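Local coordinates for protein MP-4 (Mucuna pruriens, PDB 5DSS) that probably acts as a Kunitz-type protease inhibitor of seeds and contributes indirectly, by stimulating cross-reactive antibodies, to the neutralization of snake venom, at residues Y21-S26 with V62-R67; V49-N54 with E162-G167; C90-A95 with G113-H118; L153-Y158 with L166-A171. All coordinates share one frame; numbering follows the deposited sequence.

Interaction 1. Residues Y21-S26 with V62-R67; sequences YYIMPS and VKFNIR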
loop_
_atom_site.group_PDB
_atom_site.type_symbol
_atom_site.label_atom_id
_atom_site.label_comp_id
_atom_site.label_asym_id
_atom_site.label_seq_id
_atom_site.Cartn_x
_atom_site.Cartn_y
_atom_site.Cartn_z
ATOM N N TYR A 21 0.977 -6.117 9.635
ATOM C CA TYR A 21 -0.338 -6.518 9.158
ATOM C C TYR A 21 -0.272 -7.078 7.754
ATOM O O TYR A 21 0.790 -7.202 7.184
ATOM C CB TYR A 21 -1.291 -5.317 9.186
ATOM C CG TYR A 21 -1.533 -4.748 10.560
ATOM C CD1 TYR A 21 -0.489 -4.576 11.450
ATOM C CD2 TYR A 21 -2.809 -4.381 10.977
ATOM C CE1 TYR A 21 -0.698 -4.053 12.727
ATOM C CE2 TYR A 21 -3.021 -3.858 12.257
ATOM C CZ TYR A 21 -1.954 -3.689 13.121
ATOM O OH TYR A 21 -2.119 -3.176 14.377
ATOM N N TYR A 22 -1.420 -7.462 7.222
ATOM C CA TYR A 22 -1.518 -7.957 5.861
ATOM C C TYR A 22 -2.702 -7.185 5.344
ATOM O O TYR A 22 -3.518 -6.696 6.119
ATOM C CB TYR A 22 -1.907 -9.442 5.796
ATOM C CG TYR A 22 -0.914 -10.506 6.243
ATOM C CD1 TYR A 22 0.105 -10.925 5.412
ATOM C CD2 TYR A 22 -1.053 -11.130 7.480
ATOM C CE1 TYR A 22 0.975 -11.918 5.813
ATOM C CE2 TYR A 22 -0.205 -12.112 7.885
ATOM C CZ TYR A 22 0.812 -12.511 7.058
ATOM O OH TYR A 22 1.686 -13.507 7.477
ATOM N N ILE A 23 -2.766 -7.046 4.064
ATOM C CA ILE A 23 -3.902 -6.434 3.424
ATOM C C ILE A 23 -4.514 -7.421 2.406
ATOM O O ILE A 23 -3.925 -7.690 1.383
ATOM C CB ILE A 23 -3.469 -5.100 2.772
ATOM C CG1 ILE A 23 -2.251 -4.544 3.478
ATOM C CG2 ILE A 23 -4.572 -4.069 2.828
ATOM C CD1 ILE A 23 -1.712 -3.334 2.811
ATOM N N MET A 24 -5.707 -7.950 2.714
ATOM C CA MET A 24 -6.423 -8.865 1.813
ATOM C C MET A 24 -7.273 -8.144 0.766
ATOM O O MET A 24 -7.431 -6.924 0.825
ATOM C CB MET A 24 -7.225 -9.911 2.598
ATOM C CG MET A 24 -6.581 -11.288 2.533
ATOM S SD MET A 24 -6.353 -12.155 4.111
ATOM C CE MET A 24 -4.756 -11.549 4.665
ATOM N N PRO A 25 -7.802 -8.877 -0.221
ATOM C CA PRO A 25 -8.576 -8.162 -1.208
ATOM C C PRO A 25 -10.009 -8.093 -0.753
ATOM O O PRO A 25 -10.921 -8.535 -1.476
ATOM C CB PRO A 25 -8.487 -9.096 -2.404
ATOM C CG PRO A 25 -8.614 -10.449 -1.766
ATOM C CD PRO A 25 -7.928 -10.338 -0.425
ATOM N N SER A 26 -10.204 -7.560 0.440
ATOM C CA SER A 26 -11.537 -7.362 0.977
ATOM C C SER A 26 -12.378 -8.647 0.844
ATOM O O SER A 26 -11.951 -9.732 1.258
ATOM C CB SER A 26 -12.202 -6.163 0.305
ATOM O OG SER A 26 -13.320 -5.736 1.054
ATOM N N VAL A 62 2.999 -5.559 6.684
ATOM C CA VAL A 62 2.926 -4.170 6.274
ATOM C C VAL A 62 2.947 -3.229 7.485
ATOM O O VAL A 62 1.968 -3.153 8.256
ATOM C CB VAL A 62 1.585 -4.001 5.498
ATOM C CG1 VAL A 62 1.590 -2.720 4.668
ATOM C CG2 VAL A 62 1.284 -5.210 4.611
ATOM N N LYS A 63 4.046 -2.494 7.647
ATOM C CA LYS A 63 4.203 -1.618 8.813
ATOM C C LYS A 63 3.776 -0.149 8.653
ATOM O O LYS A 63 4.517 0.690 8.163
ATOM C CB LYS A 63 5.631 -1.694 9.346
ATOM C CG LYS A 63 5.781 -2.453 10.653
ATOM C CD LYS A 63 7.266 -2.588 10.984
ATOM C CE LYS A 63 7.546 -3.103 12.384
ATOM N NZ LYS A 63 7.205 -4.538 12.602
ATOM N N PHE A 64 2.578 0.159 9.136
ATOM C CA PHE A 64 2.078 1.521 9.100
ATOM C C PHE A 64 2.617 2.341 10.292
ATOM O O PHE A 64 1.965 2.432 11.335
ATOM C CB PHE A 64 0.542 1.517 9.135
ATOM C CG PHE A 64 -0.121 0.950 7.892
ATOM C CD1 PHE A 64 -0.121 -0.412 7.627
ATOM C CD2 PHE A 64 -0.812 1.791 7.019
ATOM C CE1 PHE A 64 -0.756 -0.918 6.497
ATOM C CE2 PHE A 64 -1.448 1.296 5.897
ATOM C CZ PHE A 64 -1.416 -0.060 5.633
ATOM N N ASN A 65 3.804 2.941 10.143
ATOM C CA ASN A 65 4.328 3.910 11.122
ATOM C C ASN A 65 4.169 5.300 10.526
ATOM O O ASN A 65 4.311 5.455 9.315
ATOM C CB ASN A 65 5.839 3.715 11.366
ATOM C CG ASN A 65 6.300 2.270 11.247
ATOM O OD1 ASN A 65 5.646 1.359 11.738
ATOM N ND2 ASN A 65 7.452 2.063 10.606
ATOM N N ILE A 66 3.884 6.337 11.323
ATOM C CA ILE A 66 4.232 7.667 10.810
ATOM C C ILE A 66 5.660 7.294 11.066
ATOM O O ILE A 66 6.007 6.960 12.206
ATOM C CB ILE A 66 3.904 8.867 11.708
ATOM C CG1 ILE A 66 2.397 9.080 11.861
ATOM C CG2 ILE A 66 4.503 10.118 11.081
ATOM C CD1 ILE A 66 1.899 10.389 11.278
ATOM N N ARG A 67 6.442 7.192 10.011
ATOM C CA ARG A 67 7.637 6.421 10.094
ATOM C C ARG A 67 8.782 6.528 11.051
ATOM O O ARG A 67 9.127 5.483 11.651
ATOM C CB ARG A 67 8.153 6.124 8.687
ATOM C CG ARG A 67 7.930 4.679 8.289
ATOM C CD ARG A 67 8.789 4.383 7.082
ATOM N NE ARG A 67 10.144 4.894 7.276
ATOM C CZ ARG A 67 10.584 6.072 6.837
ATOM N NH1 ARG A 67 9.784 6.886 6.159
ATOM N NH2 ARG A 67 11.839 6.432 7.074
#
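Y21 and V62 form the one place where the backbones of 21-26 and 62-67 are hydrogen-bonded, and both bonds there are weak: V62 N gives to Y21 O at 2.8 Å with an N-H...O angle of only 127°, and Y21 N gives to V62 O at 3.4 Å. In this β-trefoil of the Kunitz inhibitor family, strand 20-24 has 62-63 on one flank and 177-180 on the other, so the pair is the seam of a small antiparallel sheet. Such a seam shows how apolar side chains can continue a contact where backbone pairing stops. The side chains of I23 and V62 cross at about a right angle. A V62 chi1 of -163° turns CG1 away from the backbone N, and each methyl then meets I23, whose CD1 lies 3.8 Å from V62 CG1, while I23 CG1 is 3.8 Å from V62 CG2. L35 of strand 35-37 touches both residues and adds to this buried cluster. The Y21 hydroxyl is hydrogen-bonded to L16 N. Beyond V62 the chain turns through an inverse γ turn centred on F64, and that ring offers its edge, close to the ring plane, to I23: CZ of F64 stands 4.3 Å from CD1 of I23.

Interaction 2. Residues V49-N54 with E162-G167; sequences VLQDYN and EGRRLG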
loop_
_atom_site.group_PDB
_atom_site.type_symbol
_atom_site.label_atom_id
_atom_site.label_comp_id
_atom_site.label_asym_id
_atom_site.label_seq_id
_atom_site.Cartn_x
_atom_site.Cartn_y
_atom_site.Cartn_z
ATOM N N VAL A 49 5.298 -3.669 -6.145
ATOM C CA VAL A 49 4.513 -4.315 -5.090
ATOM C C VAL A 49 3.332 -4.938 -5.834
ATOM O O VAL A 49 2.590 -4.242 -6.519
ATOM C CB VAL A 49 4.010 -3.306 -4.030
ATOM C CG1 VAL A 49 3.054 -3.950 -3.039
ATOM C CG2 VAL A 49 5.186 -2.709 -3.291
ATOM N N LEU A 50 3.173 -6.252 -5.675
ATOM C CA LEU A 50 2.222 -7.020 -6.445
ATOM C C LEU A 50 0.996 -7.428 -5.652
ATOM O O LEU A 50 1.057 -7.673 -4.454
ATOM C CB LEU A 50 2.890 -8.286 -6.995
ATOM C CG LEU A 50 2.953 -8.483 -8.517
ATOM C CD1 LEU A 50 1.602 -8.900 -9.074
ATOM C CD2 LEU A 50 3.445 -7.232 -9.219
ATOM N N GLN A 51 -0.125 -7.525 -6.356
ATOM C CA GLN A 51 -1.309 -8.102 -5.783
ATOM C C GLN A 51 -1.489 -9.411 -6.473
ATOM O O GLN A 51 -1.282 -9.588 -7.674
ATOM C CB GLN A 51 -2.527 -7.341 -6.097
ATOM C CG GLN A 51 -2.645 -6.047 -5.363
ATOM C CD GLN A 51 -4.055 -5.881 -4.929
ATOM O OE1 GLN A 51 -4.809 -6.876 -4.829
ATOM N NE2 GLN A 51 -4.470 -4.629 -4.684
ATOM N N ASP A 52 -1.901 -10.352 -5.725
ATOM C CA ASP A 52 -1.927 -11.705 -6.111
ATOM C C ASP A 52 -3.140 -12.077 -6.862
ATOM O O ASP A 52 -4.167 -11.680 -6.520
ATOM C CB ASP A 52 -2.000 -12.433 -4.840
ATOM C CG ASP A 52 -1.141 -13.551 -4.774
ATOM O OD1 ASP A 52 -1.003 -14.315 -5.644
ATOM O OD2 ASP A 52 -0.542 -13.676 -3.808
ATOM N N TYR A 53 -3.030 -12.895 -7.852
ATOM C CA TYR A 53 -4.159 -13.429 -8.574
ATOM C C TYR A 53 -4.621 -14.692 -7.862
ATOM O O TYR A 53 -5.664 -15.294 -8.213
ATOM C CB TYR A 53 -3.802 -13.708 -10.034
ATOM C CG TYR A 53 -3.807 -12.463 -10.927
ATOM C CD1 TYR A 53 -4.698 -11.396 -10.692
ATOM C CD2 TYR A 53 -2.945 -12.370 -12.014
ATOM C CE1 TYR A 53 -4.700 -10.275 -11.497
ATOM C CE2 TYR A 53 -2.964 -11.259 -12.839
ATOM C CZ TYR A 53 -3.835 -10.210 -12.581
ATOM O OH TYR A 53 -3.812 -9.110 -13.444
ATOM N N ASN A 54 -3.848 -15.074 -6.852
ATOM C CA ASN A 54 -4.119 -16.233 -6.020
ATOM C C ASN A 54 -4.221 -15.868 -4.532
ATOM O O ASN A 54 -3.431 -15.072 -4.012
ATOM C CB ASN A 54 -3.063 -17.323 -6.260
ATOM C CG ASN A 54 -3.528 -18.699 -5.834
ATOM O OD1 ASN A 54 -4.382 -19.316 -6.474
ATOM N ND2 ASN A 54 -2.942 -19.208 -4.758
ATOM N N GLU A 162 0.907 -9.600 -15.419
ATOM C CA GLU A 162 1.931 -10.270 -14.621
ATOM C C GLU A 162 1.406 -10.589 -13.242
ATOM O O GLU A 162 1.877 -11.494 -12.549
ATOM C CB GLU A 162 3.097 -9.318 -14.559
ATOM C CG GLU A 162 3.044 -8.382 -15.762
ATOM C CD GLU A 162 4.396 -7.961 -16.265
ATOM O OE1 GLU A 162 5.167 -7.436 -15.447
ATOM O OE2 GLU A 162 4.672 -8.144 -17.469
ATOM N N GLY A 163 0.392 -9.821 -12.889
ATOM C CA GLY A 163 -0.207 -9.813 -11.580
ATOM C C GLY A 163 -0.927 -8.492 -11.638
ATOM O O GLY A 163 -1.449 -8.102 -12.682
ATOM N N ARG A 164 -0.925 -7.789 -10.521
ATOM C CA ARG A 164 -1.640 -6.561 -10.423
ATOM C C ARG A 164 -0.827 -5.472 -9.723
ATOM O O ARG A 164 -0.745 -5.431 -8.491
ATOM C CB ARG A 164 -2.879 -6.834 -9.622
ATOM C CG ARG A 164 -4.129 -6.243 -10.201
ATOM C CD ARG A 164 -5.225 -6.722 -9.301
ATOM N NE ARG A 164 -6.472 -6.814 -10.022
ATOM C CZ ARG A 164 -7.147 -7.939 -10.158
ATOM N NH1 ARG A 164 -6.664 -9.054 -9.601
ATOM N NH2 ARG A 164 -8.310 -7.924 -10.816
ATOM N N ARG A 165 -0.233 -4.582 -10.513
ATOM C CA ARG A 165 0.568 -3.492 -9.974
ATOM C C ARG A 165 -0.394 -2.462 -9.404
ATOM O O ARG A 165 -1.290 -1.979 -10.104
ATOM C CB ARG A 165 1.415 -2.821 -11.097
ATOM C CG ARG A 165 2.307 -3.849 -11.813
ATOM C CD ARG A 165 2.767 -3.506 -13.217
ATOM N NE ARG A 165 3.916 -2.606 -13.189
ATOM C CZ ARG A 165 4.757 -2.391 -14.211
ATOM N NH1 ARG A 165 4.601 -3.016 -15.381
ATOM N NH2 ARG A 165 5.774 -1.545 -14.064
ATOM N N LEU A 166 -0.247 -2.146 -8.125
ATOM C CA LEU A 166 -1.031 -1.066 -7.576
ATOM C C LEU A 166 -0.746 0.259 -8.271
ATOM O O LEU A 166 0.265 0.395 -8.952
ATOM C CB LEU A 166 -0.746 -0.914 -6.094
ATOM C CG LEU A 166 -1.422 -1.859 -5.113
ATOM C CD1 LEU A 166 -0.992 -1.463 -3.703
ATOM C CD2 LEU A 166 -2.928 -1.773 -5.287
ATOM N N GLY A 167 -1.621 1.247 -8.078
ATOM C CA GLY A 167 -1.434 2.527 -8.720
ATOM C C GLY A 167 -2.404 3.518 -8.147
ATOM O O GLY A 167 -3.253 3.133 -7.353
#
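Q51 and R164 are the facing residues where strand 49-51 meets strand 164-167, an inner pairing of a four-stranded antiparallel sheet in the β-trefoil. Of the backbone bonds, Q51 N gives to R164 O at 3.1 Å; the return bond from R164 N to Q51 O is weak, at 3.4 Å. The directions of the short segments 49-51 and 164-167 are 116° apart, well short of antiparallel.

Van der Waals contacts flank the Q51-R164 pair. L50 lays CD1 against the backbone of G163 and R164. The Q51 side chain is bent at chi2 and runs across L166 at about a right angle, so that an amide nitrogen packs against a methyl, with Q51 NE2 3.3 Å from L166 CD2. L166 also touches V110 of strand 109-111, and Q51 touches L174.

The remaining contact joins flat groups. The edge of the Y53 ring meets one face of the R164 guanidinium, the two planes 76° apart, and R164 NH1 lies near the ring plane. R164 reaches it with a chain extended from CG to NE, and its NH2 has a weak hydrogen bond to P30 O. R164 CZ lies in the plane of the ring, 3.6 Å from Y53 CE1.

Interaction 3. Residues C90-A95 with G113-H118; sequences CAENRA and GGSNGH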
loop_
_atom_site.group_PDB
_atom_site.type_symbol
_atom_site.label_atom_id
_atom_site.label_comp_id
_atom_site.label_asym_id
_atom_site.label_seq_id
_atom_site.Cartn_x
_atom_site.Cartn_y
_atom_site.Cartn_z
ATOM N N CYS A 90 18.187 -6.289 -2.546
ATOM C CA CYS A 90 18.875 -5.350 -3.433
ATOM C C CYS A 90 18.283 -4.036 -3.835
ATOM O O CYS A 90 18.969 -3.189 -4.402
ATOM C CB CYS A 90 19.354 -6.097 -4.675
ATOM S SG CYS A 90 19.304 -5.045 -6.123
ATOM N N ALA A 91 17.019 -3.864 -3.529
ATOM C CA ALA A 91 16.470 -2.546 -3.579
ATOM C C ALA A 91 16.950 -1.923 -2.268
ATOM O O ALA A 91 17.258 -2.630 -1.305
ATOM C CB ALA A 91 14.959 -2.622 -3.671
ATOM N N GLU A 92 17.067 -0.607 -2.257
ATOM C CA GLU A 92 17.553 0.107 -1.088
ATOM C C GLU A 92 16.649 -0.032 0.170
ATOM O O GLU A 92 17.080 -0.583 1.178
ATOM C CB GLU A 92 17.811 1.566 -1.463
ATOM C CG GLU A 92 18.574 1.713 -2.773
ATOM C CD GLU A 92 19.858 2.521 -2.620
ATOM O OE1 GLU A 92 19.846 3.554 -1.908
ATOM O OE2 GLU A 92 20.888 2.112 -3.204
ATOM N N ASN A 93 15.397 0.410 0.111
ATOM C CA ASN A 93 14.504 0.195 1.242
ATOM C C ASN A 93 13.241 -0.524 0.842
ATOM O O ASN A 93 13.057 -0.884 -0.316
ATOM C CB ASN A 93 14.180 1.504 1.973
ATOM C CG ASN A 93 13.530 2.533 1.093
ATOM O OD1 ASN A 93 13.307 2.318 -0.094
ATOM N ND2 ASN A 93 13.234 3.679 1.675
ATOM N N ARG A 94 12.357 -0.732 1.799
ATOM C CA ARG A 94 11.101 -1.394 1.506
ATOM C C ARG A 94 9.964 -0.379 1.440
ATOM O O ARG A 94 8.809 -0.741 1.103
ATOM C CB ARG A 94 10.830 -2.429 2.593
ATOM C CG ARG A 94 12.106 -3.091 3.061
ATOM C CD ARG A 94 12.097 -3.398 4.547
ATOM N NE ARG A 94 12.270 -2.204 5.361
ATOM C CZ ARG A 94 12.358 -2.214 6.683
ATOM N NH1 ARG A 94 12.297 -3.367 7.342
ATOM N NH2 ARG A 94 12.514 -1.078 7.346
ATOM N N ALA A 95 10.278 0.873 1.777
ATOM C CA ALA A 95 9.296 1.947 1.765
ATOM C C ALA A 95 8.612 2.096 0.434
ATOM O O ALA A 95 9.199 1.844 -0.588
ATOM C CB ALA A 95 9.937 3.257 2.159
ATOM N N GLY A 113 12.334 0.527 -2.926
ATOM C CA GLY A 113 13.667 0.873 -3.422
ATOM C C GLY A 113 13.809 2.375 -3.592
ATOM O O GLY A 113 12.816 3.080 -3.866
ATOM N N GLY A 114 15.066 2.815 -3.451
ATOM C CA GLY A 114 15.477 4.222 -3.497
ATOM C C GLY A 114 15.901 4.925 -4.760
ATOM O O GLY A 114 16.102 6.134 -4.783
ATOM N N SER A 115 16.224 4.214 -5.842
ATOM C CA SER A 115 16.661 4.780 -7.169
ATOM C C SER A 115 15.674 3.832 -7.908
ATOM O O SER A 115 14.843 3.131 -7.312
ATOM C CB SER A 115 18.080 4.331 -7.517
ATOM O OG SER A 115 18.954 4.285 -6.398
ATOM N N ASN A 116 15.722 3.896 -9.213
ATOM C CA ASN A 116 15.275 2.951 -10.172
ATOM C C ASN A 116 16.289 2.308 -11.076
ATOM O O ASN A 116 17.384 2.816 -11.316
ATOM C CB ASN A 116 14.125 3.606 -10.941
ATOM C CG ASN A 116 12.962 2.646 -11.154
ATOM O OD1 ASN A 116 12.874 1.610 -10.489
ATOM N ND2 ASN A 116 12.066 2.981 -12.076
ATOM N N GLY A 117 15.884 1.163 -11.563
ATOM C CA GLY A 117 16.577 0.461 -12.595
ATOM C C GLY A 117 15.326 0.332 -13.411
ATOM O O GLY A 117 14.219 0.275 -12.870
ATOM N N HIS A 118 15.471 0.250 -14.737
ATOM C CA HIS A 118 14.359 0.073 -15.719
ATOM C C HIS A 118 13.224 1.127 -15.902
ATOM O O HIS A 118 13.504 2.305 -16.114
ATOM C CB HIS A 118 13.768 -1.346 -15.636
ATOM C CG HIS A 118 13.070 -1.785 -16.890
ATOM N ND1 HIS A 118 12.105 -2.769 -16.901
ATOM C CD2 HIS A 118 13.193 -1.364 -18.172
ATOM C CE1 HIS A 118 11.669 -2.942 -18.138
ATOM N NE2 HIS A 118 12.311 -2.100 -18.926
#
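A91 and G113 make the close half of this contact: the A91 methyl sits on the backbone of G113, with CB 3.7 Å from G113 CA, and both residues are buried. G113 has phi 96° and psi 152°, backbone angles open essentially to glycine alone, and its bare CA lets the two chains approach until the A91 and G113 CA atoms are 4.4 Å apart. The same residue turns its N-H toward N93 O at 3.1 Å, a weak hydrogen bond. The N93 side chain folds back over this spot: with CG between the backbone N and the carbonyl carbon (chi1 59°), its OD1 comes 3.5 Å from the carbonyl carbon of G113. Neither segment is regular strand. Both lie in loops of the β-trefoil: 90-95 leads into strand 97-99, whereas strand 109-111 comes shortly before the other segment. They illustrate how two irregular excursions of this fold can pack on each other. I112, the residue just before G113, also touches A91, and C90, next to A91, is in a disulfide with C45. Toward solvent the association thins. E92, exposed, lays CB and CG along G114, with CB 3.6 Å and CG 3.7 Å from G114 N. A bend at chi2 then leaves E92 CD 4.3 Å from OG of S115, which is likewise exposed.

Interaction 4. Residues L153-Y158 with L166-A171; sequences LDVGRY and LGLSEA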
loop_
_atom_site.group_PDB
_atom_site.type_symbol
_atom_site.label_atom_id
_atom_site.label_comp_id
_atom_site.label_asym_id
_atom_site.label_seq_id
_atom_site.Cartn_x
_atom_site.Cartn_y
_atom_site.Cartn_z
ATOM N N LEU A 153 -4.520 11.800 -4.222
ATOM C CA LEU A 153 -5.307 10.833 -4.974
ATOM C C LEU A 153 -5.381 9.440 -4.363
ATOM O O LEU A 153 -4.535 9.036 -3.577
ATOM C CB LEU A 153 -4.745 10.703 -6.391
ATOM C CG LEU A 153 -4.792 11.959 -7.242
ATOM C CD1 LEU A 153 -3.752 12.955 -6.739
ATOM C CD2 LEU A 153 -4.541 11.595 -8.695
ATOM N N ASP A 154 -6.412 8.716 -4.787
ATOM C CA ASP A 154 -6.657 7.315 -4.423
ATOM C C ASP A 154 -5.556 6.386 -4.930
ATOM O O ASP A 154 -4.588 6.832 -5.544
ATOM C CB ASP A 154 -7.994 6.807 -5.005
ATOM C CG ASP A 154 -9.192 7.429 -4.348
ATOM O OD1 ASP A 154 -9.592 8.518 -4.799
ATOM O OD2 ASP A 154 -9.744 6.813 -3.405
ATOM N N VAL A 155 -5.714 5.103 -4.614
ATOM C CA VAL A 155 -4.856 4.049 -5.125
ATOM C C VAL A 155 -5.741 2.927 -5.643
ATOM O O VAL A 155 -6.340 2.177 -4.864
ATOM C CB VAL A 155 -3.960 3.482 -4.021
ATOM C CG1 VAL A 155 -3.239 2.242 -4.512
ATOM C CG2 VAL A 155 -2.968 4.537 -3.561
ATOM N N GLY A 156 -5.844 2.832 -6.959
ATOM C CA GLY A 156 -6.634 1.786 -7.562
ATOM C C GLY A 156 -5.779 0.599 -7.922
ATOM O O GLY A 156 -4.968 0.109 -7.111
ATOM N N ARG A 157 -5.994 0.130 -9.148
ATOM C CA ARG A 157 -5.230 -0.985 -9.680
ATOM C C ARG A 157 -4.958 -0.940 -11.183
ATOM O O ARG A 157 -5.779 -0.490 -11.976
ATOM C CB ARG A 157 -5.846 -2.333 -9.277
ATOM C CG ARG A 157 -5.540 -2.744 -7.842
ATOM C CD ARG A 157 -6.247 -4.032 -7.493
ATOM N NE ARG A 157 -7.704 -3.917 -7.554
ATOM C CZ ARG A 157 -8.532 -4.903 -7.224
ATOM N NH1 ARG A 157 -8.050 -6.072 -6.818
ATOM N NH2 ARG A 157 -9.841 -4.724 -7.285
ATOM N N TYR A 158 -3.784 -1.443 -11.541
ATOM C CA TYR A 158 -3.323 -1.547 -12.917
ATOM C C TYR A 158 -2.784 -2.975 -12.971
ATOM O O TYR A 158 -2.374 -3.506 -11.941
ATOM C CB TYR A 158 -2.244 -0.496 -13.187
ATOM C CG TYR A 158 -2.286 0.116 -14.557
ATOM C CD1 TYR A 158 -2.785 -0.587 -15.651
ATOM C CD2 TYR A 158 -1.783 1.389 -14.768
ATOM C CE1 TYR A 158 -2.810 -0.021 -16.911
ATOM C CE2 TYR A 158 -1.796 1.975 -16.026
ATOM C CZ TYR A 158 -2.309 1.269 -17.094
ATOM O OH TYR A 158 -2.318 1.849 -18.348
ATOM N N LEU A 166 -0.247 -2.146 -8.125
ATOM C CA LEU A 166 -1.031 -1.066 -7.576
ATOM C C LEU A 166 -0.746 0.259 -8.271
ATOM O O LEU A 166 0.265 0.395 -8.952
ATOM C CB LEU A 166 -0.746 -0.914 -6.094
ATOM C CG LEU A 166 -1.422 -1.859 -5.113
ATOM C CD1 LEU A 166 -0.992 -1.463 -3.703
ATOM C CD2 LEU A 166 -2.928 -1.773 -5.287
ATOM N N GLY A 167 -1.621 1.247 -8.078
ATOM C CA GLY A 167 -1.434 2.527 -8.720
ATOM C C GLY A 167 -2.404 3.518 -8.147
ATOM O O GLY A 167 -3.253 3.133 -7.353
ATOM N N LEU A 168 -2.271 4.788 -8.545
ATOM C CA LEU A 168 -3.180 5.849 -8.124
ATOM C C LEU A 168 -4.315 6.070 -9.138
ATOM O O LEU A 168 -4.123 6.697 -10.175
ATOM C CB LEU A 168 -2.416 7.148 -7.935
ATOM C CG LEU A 168 -1.208 7.250 -7.004
ATOM C CD1 LEU A 168 -1.085 8.711 -6.602
ATOM C CD2 LEU A 168 -1.295 6.364 -5.772
ATOM N N SER A 169 -5.496 5.542 -8.839
ATOM C CA SER A 169 -6.661 5.695 -9.715
ATOM C C SER A 169 -7.242 7.116 -9.739
ATOM O O SER A 169 -6.899 7.966 -8.900
ATOM C CB SER A 169 -7.728 4.678 -9.337
ATOM O OG SER A 169 -7.203 3.373 -9.488
ATOM N N GLU A 170 -8.105 7.370 -10.719
ATOM C CA GLU A 170 -8.753 8.661 -10.832
ATOM C C GLU A 170 -10.008 8.714 -9.961
ATOM O O GLU A 170 -10.474 9.795 -9.572
ATOM C CB GLU A 170 -8.972 9.013 -12.306
ATOM C CG GLU A 170 -8.547 10.438 -12.667
ATOM C CD GLU A 170 -8.935 10.799 -14.074
ATOM O OE1 GLU A 170 -8.433 10.151 -15.026
ATOM O OE2 GLU A 170 -9.764 11.715 -14.234
ATOM N N ALA A 171 -10.552 7.543 -9.649
ATOM C CA ALA A 171 -11.813 7.498 -8.937
ATOM C C ALA A 171 -11.797 6.942 -7.520
ATOM O O ALA A 171 -12.504 7.459 -6.620
ATOM C CB ALA A 171 -12.744 6.692 -9.826
HETATM O O HOH W 1 -9.293 10.912 -7.100
#
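V155 and L168 bring the two backbones to a CA-CA distance of 3.9 Å, in chains whose end-to-end directions are 123° apart and which show no clear hydrogen bond across the contact; a CA-H...O contact joins L168 CA to D154 O at 3.1 Å. On the side chains, V155 divides its two methyls. CG1, anti to the backbone N (chi1 171°), is 4.1 Å from CD2 of L166, whereas CG2 meets CD2 of L168, the V155 and L168 side chains lying oblique to each other. The other methyl of L168, CD1, stands 4.2 Å from L153 CB. These segments belong to the β-hairpin of strands 156-157 and 164-167 in the β-trefoil, a worked case of how side chains continue the contact of a hairpin beyond its paired strands. L142 touches V155 and F144 touches L168, bringing strand 142-146 against the same apolar patch. R157 rests CG on L166 CD2 at 3.8 Å, then bends at chi3 (-62°) to carry its guanidinium to a salt bridge with E173 and a hydrogen bond to G29 O. Near the end of 166-171 a water links the segments, donating to E170 O at 3.0 Å and, weakly, to D154 OD1 at 3.3 Å.

From the N terminus, segment 21-26 is met by 62-67, and interaction 1 thereby closes the first loop. Segment 49-54 lies within that loop, but its partner in interaction 2, 162-167, comes much later, so interaction 2 crosses interaction 1 along the chain and spans more than a hundred residues. Interaction 3 opens and closes wholly within that span, joining two loops about 18 Å, centre to centre, from interaction 2. Interaction 4 closes a short hairpin and ends on the same strand, sharing L166 and G167 with interaction 2; there R165 O and Y158 N, 2.9 Å apart, are probably hydrogen-bonded. Interactions 2 and 4 thus link three neighbouring strands of one four-stranded sheet, while interaction 1 belongs to a separate three-stranded one.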